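Local coordinates for protein oligogalacturonate-specific porin KdgM (Dickeya dadantii, PDB 4FQE) that forms a monomeric beta-barrel porin in the bacterial outer membrane that is specific for oligogalacturonides and is required for full virulence, at residues N29-S34 with V62-V67; S75-F80 with R92-G97; Y140-D145 with V176-K181. All blocks are in the same frame, centred on the assembly; numbering follows the deposited sequence.

Contact 1: N29-S34 with V62-V67; sequences NGFGLS and VVASYV. With C8E ((hydroxyethyloxy)tri(ethyloxy)octane), chain F; C8E ((hydroxyethyloxy)tri(ethyloxy)octane), chain H; OCT (N-octane), chain B; OCT (N-octane), chain C.
Five backbone hydrogen bonds join residues 29-34 to residues 62-67 as antiparallel neighbours, their N-to-C directions 168° apart. Gly32 and Ser65 form one hydrogen-bonded pair, Gly32 N to Ser65 O at 2.7 Å, and Ser34 with Val63 the next. A fifth bond, from Val67 N to Gly30 O, carries the pairing into the turn, where Asn29 OD1 accepts from Phe31 N at 2.8 Å in an Asx turn.

The aromatic contact lies on the face that also bears Leu33 and Ala64. With chi1 at -176°, the Phe31 ring swings beside its own carbonyl and presents an edge to the face of Tyr66, CD2 lying 3.7 Å from Tyr66 CE1 and the planes 60° apart. Phe31 CB adds a CH-pi contact over the same ring, 4.1 Å from its centroid.

Apolar contacts continue along this face: Leu33 CD2 rests 4.3 Å from Ala64 CB, while Leu33 CD1 touches both n-octane molecules, each through its C4 at 3.8 Å. The alkyl chain of one detergent molecule covers Ala64 CB.

On the other face Ser34 OG packs against Val63 CB at 3.3 Å, and Ser65 OG is hydrogen-bonded to Arg26, which also reaches Gly30 O.

Alternation of this kind, with aromatic and aliphatic groups under alkyl chains on one side and the serines, with Val63, on the other, is characteristic of a transmembrane beta-barrel wall, here with n-octane pockets on its apolar surface.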
# COMPACT_ATOMS: atom_id res chain seq x y z
N ASN A 29 -5.39 -5.08 19.15
CA ASN A 29 -6.61 -4.28 19.30
C ASN A 29 -7.12 -3.62 18.01
O ASN A 29 -8.19 -3.02 18.02
CB ASN A 29 -6.43 -3.18 20.40
CG ASN A 29 -5.29 -2.21 20.10
OD1 ASN A 29 -5.04 -1.83 18.95
ND2 ASN A 29 -4.58 -1.81 21.15
N GLY A 30 -6.35 -3.69 16.93
CA GLY A 30 -6.76 -3.11 15.66
C GLY A 30 -6.07 -1.79 15.33
O GLY A 30 -6.12 -1.35 14.19
N PHE A 31 -5.43 -1.16 16.31
CA PHE A 31 -4.76 0.13 16.06
C PHE A 31 -3.48 -0.11 15.27
O PHE A 31 -2.77 -1.09 15.55
CB PHE A 31 -4.42 0.82 17.36
CG PHE A 31 -3.82 2.21 17.17
CD1 PHE A 31 -2.50 2.47 17.48
CD2 PHE A 31 -4.61 3.25 16.68
CE1 PHE A 31 -1.97 3.75 17.29
CE2 PHE A 31 -4.09 4.53 16.51
CZ PHE A 31 -2.77 4.77 16.81
N GLY A 32 -3.22 0.74 14.28
CA GLY A 32 -2.01 0.59 13.46
C GLY A 32 -1.34 1.92 13.29
O GLY A 32 -2.02 2.95 13.31
N LEU A 33 -0.02 1.87 13.08
CA LEU A 33 0.81 3.05 12.93
C LEU A 33 1.91 2.70 11.96
O LEU A 33 2.48 1.62 12.08
CB LEU A 33 1.50 3.37 14.26
CG LEU A 33 1.46 4.76 14.87
CD1 LEU A 33 2.69 4.89 15.76
CD2 LEU A 33 1.41 5.89 13.84
N SER A 34 2.22 3.60 11.04
CA SER A 34 3.37 3.40 10.17
C SER A 34 4.11 4.70 9.96
O SER A 34 3.53 5.77 10.13
CB SER A 34 2.92 2.81 8.83
OG SER A 34 2.18 3.72 8.05
N VAL A 62 3.37 9.49 7.64
CA VAL A 62 2.93 8.76 8.81
C VAL A 62 1.45 8.47 8.65
O VAL A 62 0.71 9.29 8.11
CB VAL A 62 3.19 9.52 10.14
CG1 VAL A 62 2.48 10.87 10.13
CG2 VAL A 62 2.74 8.67 11.32
N VAL A 63 1.04 7.29 9.10
CA VAL A 63 -0.35 6.83 8.98
C VAL A 63 -0.73 6.26 10.33
O VAL A 63 0.02 5.46 10.91
CB VAL A 63 -0.51 5.70 7.92
CG1 VAL A 63 -1.99 5.28 7.72
CG2 VAL A 63 0.11 6.09 6.58
N ALA A 64 -1.89 6.65 10.82
CA ALA A 64 -2.55 5.99 11.95
C ALA A 64 -3.91 5.47 11.49
O ALA A 64 -4.57 6.10 10.68
CB ALA A 64 -2.72 6.97 13.11
N SER A 65 -4.30 4.29 11.96
CA SER A 65 -5.57 3.67 11.58
C SER A 65 -6.08 2.72 12.64
O SER A 65 -5.34 2.29 13.53
CB SER A 65 -5.46 2.90 10.25
OG SER A 65 -4.40 1.95 10.29
N TYR A 66 -7.37 2.38 12.52
CA TYR A 66 -7.98 1.30 13.30
C TYR A 66 -8.62 0.32 12.30
O TYR A 66 -9.36 0.75 11.42
CB TYR A 66 -9.07 1.86 14.25
CG TYR A 66 -8.72 1.88 15.73
CD1 TYR A 66 -8.46 3.10 16.40
CD2 TYR A 66 -8.64 0.70 16.47
CE1 TYR A 66 -8.13 3.13 17.75
CE2 TYR A 66 -8.28 0.72 17.82
CZ TYR A 66 -8.05 1.95 18.46
OH TYR A 66 -7.72 1.98 19.80
N VAL A 67 -8.39 -0.98 12.45
CA VAL A 67 -9.19 -1.94 11.72
C VAL A 67 -10.27 -2.45 12.66
O VAL A 67 -9.97 -3.00 13.71
CB VAL A 67 -8.40 -3.14 11.18
CG1 VAL A 67 -9.36 -4.08 10.45
CG2 VAL A 67 -7.29 -2.71 10.21
C1 C8E F . -2.78 9.35 15.81
C2 C8E F . -2.77 10.61 14.96
C3 C8E F . -1.65 10.68 13.91
C4 C8E F . -0.32 10.11 14.37
C5 C8E F . 0.87 10.91 13.85
C6 C8E F . 2.13 10.50 14.62
C7 C8E F . 3.39 11.28 14.20
C8 C8E F . 3.69 12.47 15.12
O9 C8E F . 5.05 12.88 15.01
C10 C8E F . 5.28 14.29 14.88
C11 C8E F . 6.72 14.61 15.27
O12 C8E F . 7.50 14.97 14.13
C13 C8E F . 8.75 14.27 14.01
C14 C8E F . 9.69 14.95 13.02
O15 C8E F . 8.97 15.66 12.00
C16 C8E F . 9.29 15.31 10.65
C17 C8E F . 8.09 15.57 9.74
O18 C8E F . 7.13 14.52 9.91
C19 C8E F . 6.69 13.87 8.71
C20 C8E F . 5.16 13.87 8.61
O21 C8E F . 4.59 14.85 9.49
C1 C8E H . -12.01 9.29 3.50
C2 C8E H . -12.84 10.12 4.45
C3 C8E H . -13.61 9.19 5.37
C4 C8E H . -12.68 8.35 6.23
C5 C8E H . -12.72 8.75 7.69
C6 C8E H . -11.80 9.93 7.92
C7 C8E H . -10.50 9.52 8.60
C8 C8E H . -9.73 10.74 9.11
O9 C8E H . -10.09 11.02 10.47
C10 C8E H . -9.45 12.18 11.01
C11 C8E H . -9.11 11.94 12.48
O12 C8E H . -7.73 11.61 12.65
C13 C8E H . -7.44 10.88 13.85
C14 C8E H . -7.57 9.37 13.60
O15 C8E H . -6.42 8.64 14.05
C16 C8E H . -6.70 7.39 14.70
C17 C8E H . -6.99 6.26 13.72
O18 C8E H . -8.40 6.14 13.49
C19 C8E H . -8.81 6.56 12.19
C20 C8E H . -9.98 7.52 12.28
O21 C8E H . -9.76 8.68 11.46
C1 OCT B . 5.92 8.32 14.32
C2 OCT B . 5.27 6.99 14.00
C3 OCT B . 6.27 5.84 14.10
C4 OCT B . 5.73 4.49 13.60
C5 OCT B . 6.59 3.31 14.06
C6 OCT B . 5.87 1.97 13.87
C7 OCT B . 6.11 1.04 15.04
C8 OCT B . 5.21 1.40 16.20
C1 OCT C . 6.03 6.74 18.52
C2 OCT C . 6.28 5.69 19.58
C3 OCT C . 5.31 4.52 19.44
C4 OCT C . 3.87 5.03 19.40
C5 OCT C . 2.86 3.95 19.76
C6 OCT C . 1.56 4.57 20.28
C7 OCT C . 0.82 3.55 21.13
C8 OCT C . 0.35 2.41 20.25

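Contact 2: S75-F80 with R92-G97; sequences SIEPGF and RPYLRG. With C8E ((hydroxyethyloxy)tri(ethyloxy)octane), chain H; C8E ((hydroxyethyloxy)tri(ethyloxy)octane), chain E.
Glu77 stretches out fully, CG trans to the backbone nitrogen (chi1 177°) and the chain straight beyond, while Arg96 leaves its strand in the same trans sense but bends at chi3 (35°). The two side chains therefore run side by side, and the guanidinium takes the carboxylate side-on. Arg96 NE lies 3.1 Å from Glu77 OE2 in a salt bridge; Arg96 NH1 donates to OE2 as well, and weakly to OE1. Both nitrogens come to OE2 from the same face of the carboxylate, above its plane. Tyr94 OH donates to Glu77 OE1 at 2.8 Å, also from above the carboxylate plane. Arg26 forms a second salt bridge to OE1, so the acid is gripped by two arginines and a tyrosine, with Tyr94 and Arg96 on the same side of its plane, which would be expected to favour its charged form.

The Tyr94 ring lies flat over Gly79, whose CA stands 3.7 Å from the ring centroid and 13° off the normal. The missing side chain at Gly79 makes this CH-pi contact possible, since a CB would run into the ring.

Backbone bonds pair Glu77 with Arg96 and Gly79 with Tyr94, and a water joins Ser75 OG to Arg96 O. On the opposite face Pro78 CB meets Leu95 CD1 at 4.1 Å, beside detergent.

Charged and tyrosyl groups on one face, apolar groups against detergent on the other, mark this antiparallel beta hairpin as part of a porin barrel wall.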
# COMPACT_ATOMS: atom_id res chain seq x y z
N SER A 75 -14.55 -6.21 7.33
CA SER A 75 -13.92 -5.25 8.22
C SER A 75 -13.90 -3.86 7.57
O SER A 75 -14.01 -3.72 6.37
CB SER A 75 -12.49 -5.71 8.57
OG SER A 75 -11.69 -5.77 7.41
N ILE A 76 -13.82 -2.83 8.40
CA ILE A 76 -13.68 -1.47 7.91
C ILE A 76 -12.54 -0.79 8.66
O ILE A 76 -12.39 -0.99 9.88
CB ILE A 76 -14.97 -0.66 8.06
CG1 ILE A 76 -15.43 -0.67 9.52
CG2 ILE A 76 -16.04 -1.22 7.15
CD1 ILE A 76 -16.59 0.25 9.77
N GLU A 77 -11.73 -0.01 7.92
CA GLU A 77 -10.50 0.64 8.41
C GLU A 77 -10.47 2.13 8.06
O GLU A 77 -10.13 2.48 6.94
CB GLU A 77 -9.26 -0.04 7.82
CG GLU A 77 -7.92 0.61 8.22
CD GLU A 77 -6.73 0.02 7.46
OE1 GLU A 77 -5.61 0.51 7.66
OE2 GLU A 77 -6.89 -0.91 6.66
N PRO A 78 -10.84 3.02 9.01
CA PRO A 78 -10.65 4.44 8.77
C PRO A 78 -9.20 4.77 9.06
O PRO A 78 -8.59 4.13 9.91
CB PRO A 78 -11.57 5.11 9.78
CG PRO A 78 -11.79 4.10 10.85
CD PRO A 78 -11.70 2.76 10.17
N GLY A 79 -8.63 5.72 8.34
CA GLY A 79 -7.22 6.00 8.52
C GLY A 79 -6.97 7.45 8.28
O GLY A 79 -7.74 8.11 7.62
N PHE A 80 -5.86 7.89 8.83
CA PHE A 80 -5.40 9.27 8.82
C PHE A 80 -3.96 9.23 8.35
O PHE A 80 -3.18 8.49 8.90
CB PHE A 80 -5.44 9.81 10.25
CG PHE A 80 -4.88 11.19 10.39
CD1 PHE A 80 -5.67 12.30 10.14
CD2 PHE A 80 -3.56 11.39 10.75
CE1 PHE A 80 -5.14 13.57 10.28
CE2 PHE A 80 -3.03 12.66 10.88
CZ PHE A 80 -3.83 13.75 10.62
N ARG A 92 -4.22 12.91 3.58
CA ARG A 92 -4.97 11.88 2.87
C ARG A 92 -5.60 10.96 3.90
O ARG A 92 -5.00 9.94 4.24
CB ARG A 92 -4.04 11.12 1.93
CG ARG A 92 -3.30 12.02 0.95
CD ARG A 92 -2.60 11.23 -0.15
NE ARG A 92 -1.46 10.47 0.35
CZ ARG A 92 -0.75 9.59 -0.37
NH1 ARG A 92 -1.08 9.33 -1.63
NH2 ARG A 92 0.29 8.96 0.17
N PRO A 93 -6.78 11.31 4.41
CA PRO A 93 -7.51 10.38 5.25
C PRO A 93 -8.09 9.29 4.35
O PRO A 93 -8.13 9.49 3.14
CB PRO A 93 -8.65 11.22 5.82
CG PRO A 93 -8.94 12.18 4.74
CD PRO A 93 -7.61 12.47 4.06
N TYR A 94 -8.48 8.16 4.90
CA TYR A 94 -9.08 7.12 4.05
C TYR A 94 -10.03 6.21 4.77
O TYR A 94 -10.03 6.16 5.99
CB TYR A 94 -7.99 6.28 3.39
CG TYR A 94 -7.15 5.43 4.32
CD1 TYR A 94 -5.89 5.88 4.78
CD2 TYR A 94 -7.59 4.18 4.75
CE1 TYR A 94 -5.10 5.08 5.61
CE2 TYR A 94 -6.81 3.40 5.59
CZ TYR A 94 -5.57 3.85 6.01
OH TYR A 94 -4.82 3.08 6.86
N LEU A 95 -10.84 5.50 4.00
CA LEU A 95 -11.68 4.41 4.50
C LEU A 95 -11.47 3.18 3.59
O LEU A 95 -11.67 3.26 2.39
CB LEU A 95 -13.15 4.81 4.48
CG LEU A 95 -14.16 3.87 5.17
CD1 LEU A 95 -13.81 3.69 6.65
CD2 LEU A 95 -15.60 4.40 5.05
N ARG A 96 -11.03 2.08 4.17
CA ARG A 96 -10.82 0.84 3.43
C ARG A 96 -11.77 -0.25 3.96
O ARG A 96 -11.76 -0.57 5.13
CB ARG A 96 -9.36 0.36 3.54
CG ARG A 96 -9.08 -0.97 2.84
CD ARG A 96 -7.61 -1.21 2.52
NE ARG A 96 -6.75 -0.65 3.56
CZ ARG A 96 -5.48 -0.26 3.40
NH1 ARG A 96 -4.81 0.24 4.43
NH2 ARG A 96 -4.88 -0.34 2.22
N GLY A 97 -12.59 -0.80 3.08
CA GLY A 97 -13.38 -1.97 3.41
C GLY A 97 -12.74 -3.22 2.90
O GLY A 97 -12.18 -3.22 1.79
C1 C8E H . -12.01 9.29 3.50
C2 C8E H . -12.84 10.12 4.45
C3 C8E H . -13.61 9.19 5.37
C4 C8E H . -12.68 8.35 6.23
C5 C8E H . -12.72 8.75 7.69
C6 C8E H . -11.80 9.93 7.92
C7 C8E H . -10.50 9.52 8.60
C8 C8E H . -9.73 10.74 9.11
O9 C8E H . -10.09 11.02 10.47
C10 C8E H . -9.45 12.18 11.01
C11 C8E H . -9.11 11.94 12.48
O12 C8E H . -7.73 11.61 12.65
C13 C8E H . -7.44 10.88 13.85
C14 C8E H . -7.57 9.37 13.60
O15 C8E H . -6.42 8.64 14.05
C16 C8E H . -6.70 7.39 14.70
C17 C8E H . -6.99 6.26 13.72
O18 C8E H . -8.40 6.14 13.49
C19 C8E H . -8.81 6.56 12.19
C20 C8E H . -9.98 7.52 12.28
O21 C8E H . -9.76 8.68 11.46
C1 C8E E . -15.97 -0.56 1.76
C2 C8E E . -16.34 0.80 2.32
C3 C8E E . -15.33 1.88 1.94
C4 C8E E . -15.22 2.05 0.43
C5 C8E E . -15.42 3.49 -0.03
C6 C8E E . -16.87 3.95 0.16
C7 C8E E . -17.45 4.84 -0.95
C8 C8E E . -16.66 4.94 -2.26
O9 C8E E . -17.28 5.84 -3.18
C10 C8E E . -16.63 5.93 -4.45
C11 C8E E . -16.52 7.37 -4.94
O12 C8E E . -16.53 7.39 -6.37
C13 C8E E . -17.86 7.49 -6.92
C14 C8E E . -17.98 6.81 -8.29
O15 C8E E . -17.32 5.53 -8.31
C16 C8E E . -16.61 5.33 -9.53
C17 C8E E . -16.04 3.90 -9.63
O18 C8E E . -14.96 3.86 -10.57
C19 C8E E . -15.36 4.08 -11.93
C20 C8E E . -14.99 5.51 -12.35
O21 C8E E . -16.13 6.24 -12.82
O HOH W 1 -10.93 -3.16 6.62

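Contact 3: Y140-D145 with V176-K181; sequences YTFLKD and VKLSYK. With C8E ((hydroxyethyloxy)tri(ethyloxy)octane), chain I.
Asp145 and Lys181 meet through a single backbone hydrogen bond, Lys181 N to Asp145 O at 2.8 Å and nearly straight at 175°, where the turn after strand 131-142 comes up to the end of strand 171-180. The same carbonyl oxygen lies 3.4 Å from Tyr180 CA in a CA-H...O contact and accepts from a water, which is in turn hydrogen-bonded to Ser179 OG at 2.6 Å.

Asp145 provides most of the side-chain contact. Its CB lies 3.7 Å from Tyr180 CE1, approaching the ring obliquely, and 4.0 Å from Lys181 CB. The Asp145 and Lys181 side chains then pass each other at a slant. Asp145 OD1 and Lys181 NZ stay 4.1 Å apart, beyond a salt bridge, so any attraction between them is probably modest.

Strand 146-157 runs between strands 131-142 and 171-180 in the closed antiparallel barrel. Asp145 carries the pairing of strands 146-157 and 171-180 one step beyond their ends, at one rim of the barrel; Phe142 and Leu178 meet across the middle strand. Within the turn, Asp145 N donates to Leu143 O.

Further along, Phe142 CZ and Leu178 CD1 touch loosely at 4.4 Å. Chi1 of 61° turns the Phe142 ring toward the neighbouring strands, where it meets Tyr146 with the planes nearly parallel; Tyr180 packs against Tyr146 too.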
# COMPACT_ATOMS: atom_id res chain seq x y z
N TYR A 140 -4.73 -13.22 -3.50
CA TYR A 140 -4.92 -14.66 -3.44
C TYR A 140 -3.66 -15.34 -2.97
O TYR A 140 -2.59 -15.15 -3.55
CB TYR A 140 -5.33 -15.18 -4.81
CG TYR A 140 -5.48 -16.70 -4.83
CD1 TYR A 140 -4.66 -17.50 -5.61
CD2 TYR A 140 -6.42 -17.32 -4.02
CE1 TYR A 140 -4.79 -18.88 -5.62
CE2 TYR A 140 -6.56 -18.69 -4.02
CZ TYR A 140 -5.75 -19.47 -4.81
OH TYR A 140 -5.89 -20.83 -4.79
N THR A 141 -3.77 -16.09 -1.89
CA THR A 141 -2.63 -16.80 -1.34
C THR A 141 -2.67 -18.26 -1.74
O THR A 141 -3.72 -18.91 -1.66
CB THR A 141 -2.59 -16.64 0.18
OG1 THR A 141 -2.51 -15.24 0.48
CG2 THR A 141 -1.39 -17.36 0.77
N PHE A 142 -1.54 -18.75 -2.22
CA PHE A 142 -1.46 -20.12 -2.67
C PHE A 142 -0.16 -20.76 -2.21
O PHE A 142 0.85 -20.07 -1.94
CB PHE A 142 -1.63 -20.20 -4.19
CG PHE A 142 -0.57 -19.46 -4.99
CD1 PHE A 142 -0.65 -18.09 -5.18
CD2 PHE A 142 0.47 -20.15 -5.60
CE1 PHE A 142 0.28 -17.42 -5.94
CE2 PHE A 142 1.39 -19.49 -6.38
CZ PHE A 142 1.31 -18.11 -6.53
N LEU A 143 -0.19 -22.08 -2.09
CA LEU A 143 1.00 -22.85 -1.69
C LEU A 143 1.56 -22.35 -0.36
O LEU A 143 2.78 -22.34 -0.14
CB LEU A 143 2.08 -22.82 -2.78
CG LEU A 143 1.78 -23.67 -4.01
CD1 LEU A 143 2.92 -23.59 -5.00
CD2 LEU A 143 1.50 -25.12 -3.62
N LYS A 144 0.65 -21.96 0.53
CA LYS A 144 0.96 -21.42 1.84
C LYS A 144 1.70 -20.08 1.77
O LYS A 144 1.27 -19.13 2.39
CB LYS A 144 1.72 -22.44 2.70
CG LYS A 144 0.86 -23.48 3.42
CD LYS A 144 -0.55 -23.64 2.87
CE LYS A 144 -1.36 -24.63 3.68
NZ LYS A 144 -2.81 -24.69 3.26
N ASP A 145 2.79 -19.99 1.01
CA ASP A 145 3.73 -18.85 1.16
C ASP A 145 3.71 -17.79 0.06
O ASP A 145 4.37 -16.74 0.20
CB ASP A 145 5.15 -19.41 1.28
CG ASP A 145 5.29 -20.36 2.45
OD1 ASP A 145 4.66 -20.12 3.48
OD2 ASP A 145 6.02 -21.35 2.34
N VAL A 176 0.22 -5.50 -10.54
CA VAL A 176 0.33 -6.88 -10.08
C VAL A 176 1.54 -7.08 -9.17
O VAL A 176 2.67 -6.73 -9.52
CB VAL A 176 0.44 -7.83 -11.28
CG1 VAL A 176 0.48 -9.27 -10.80
CG2 VAL A 176 -0.69 -7.60 -12.26
N LYS A 177 1.31 -7.66 -8.01
CA LYS A 177 2.36 -7.86 -7.02
C LYS A 177 2.41 -9.34 -6.72
O LYS A 177 1.35 -10.01 -6.58
CB LYS A 177 2.04 -7.12 -5.72
CG LYS A 177 3.05 -7.31 -4.58
CD LYS A 177 2.63 -6.52 -3.32
CE LYS A 177 3.75 -6.22 -2.34
NZ LYS A 177 3.26 -5.61 -1.04
N LEU A 178 3.62 -9.88 -6.66
CA LEU A 178 3.82 -11.26 -6.26
C LEU A 178 4.79 -11.29 -5.08
O LEU A 178 5.91 -10.79 -5.17
CB LEU A 178 4.37 -12.06 -7.46
CG LEU A 178 4.80 -13.50 -7.19
CD1 LEU A 178 3.58 -14.35 -6.81
CD2 LEU A 178 5.49 -14.07 -8.42
N SER A 179 4.37 -11.86 -3.97
CA SER A 179 5.19 -11.92 -2.78
C SER A 179 5.40 -13.39 -2.36
O SER A 179 4.56 -14.24 -2.61
CB SER A 179 4.54 -11.06 -1.67
OG SER A 179 3.57 -11.78 -0.95
N TYR A 180 6.52 -13.65 -1.70
CA TYR A 180 6.85 -14.97 -1.22
C TYR A 180 7.42 -14.87 0.19
O TYR A 180 8.42 -14.19 0.44
CB TYR A 180 7.84 -15.64 -2.18
CG TYR A 180 8.31 -17.01 -1.72
CD1 TYR A 180 7.42 -18.07 -1.61
CD2 TYR A 180 9.64 -17.26 -1.42
CE1 TYR A 180 7.83 -19.32 -1.21
CE2 TYR A 180 10.05 -18.50 -1.00
CZ TYR A 180 9.14 -19.53 -0.91
OH TYR A 180 9.56 -20.77 -0.50
N LYS A 181 6.73 -15.53 1.12
CA LYS A 181 7.15 -15.66 2.49
C LYS A 181 8.26 -16.70 2.53
O LYS A 181 8.02 -17.90 2.64
CB LYS A 181 5.93 -16.05 3.36
CG LYS A 181 6.21 -16.09 4.84
CD LYS A 181 5.01 -16.52 5.66
CE LYS A 181 5.40 -17.07 7.03
NZ LYS A 181 4.81 -18.44 7.20
C1 C8E I . -7.01 -14.70 -7.93
C2 C8E I . -6.99 -13.31 -8.56
C3 C8E I . -5.73 -12.51 -8.23
C4 C8E I . -4.65 -12.65 -9.30
C5 C8E I . -4.70 -11.58 -10.38
C6 C8E I . -3.32 -11.32 -10.99
C7 C8E I . -3.34 -11.10 -12.50
C8 C8E I . -4.23 -9.92 -12.87
O9 C8E I . -3.80 -9.32 -14.10
C10 C8E I . -4.61 -8.21 -14.50
C11 C8E I . -3.68 -7.02 -14.68
O12 C8E I . -4.00 -6.31 -15.87
C13 C8E I . -2.89 -5.54 -16.30
C14 C8E I . -3.27 -4.78 -17.55
O15 C8E I . -2.10 -4.16 -18.09
C16 C8E I . -2.38 -2.87 -18.60
C17 C8E I . -2.10 -2.84 -20.09
O18 C8E I . -1.87 -1.48 -20.47
C19 C8E I . -1.53 -1.36 -21.85
C20 C8E I . -0.01 -1.39 -21.99
O21 C8E I . 0.52 -0.06 -22.02
O HOH W 2 3.32 -13.93 0.46

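Overall arrangement
All three contacts belong to one closed antiparallel barrel. Contacts 1 and 2 are partly buried pairings of adjacent strands, with centres 10 Å apart; neighbouring strands 57-69 and 74-85 are joined by a probable hydrogen bond from Phe80 N to Ala64 O, and both contacts touch the same detergent molecule. Beyond the backbone bonds both share, side chains in contact 1 are mostly aromatic and aliphatic, while contact 2 adds a salt-bridge network, and Arg26 links their polar faces. Contact 3, its centre about 24 Å from theirs, is a surface contact at a rim, where one backbone bond and a water tie a turn to the end of strand 171-180, and only a loose apolar touch spans the strand between.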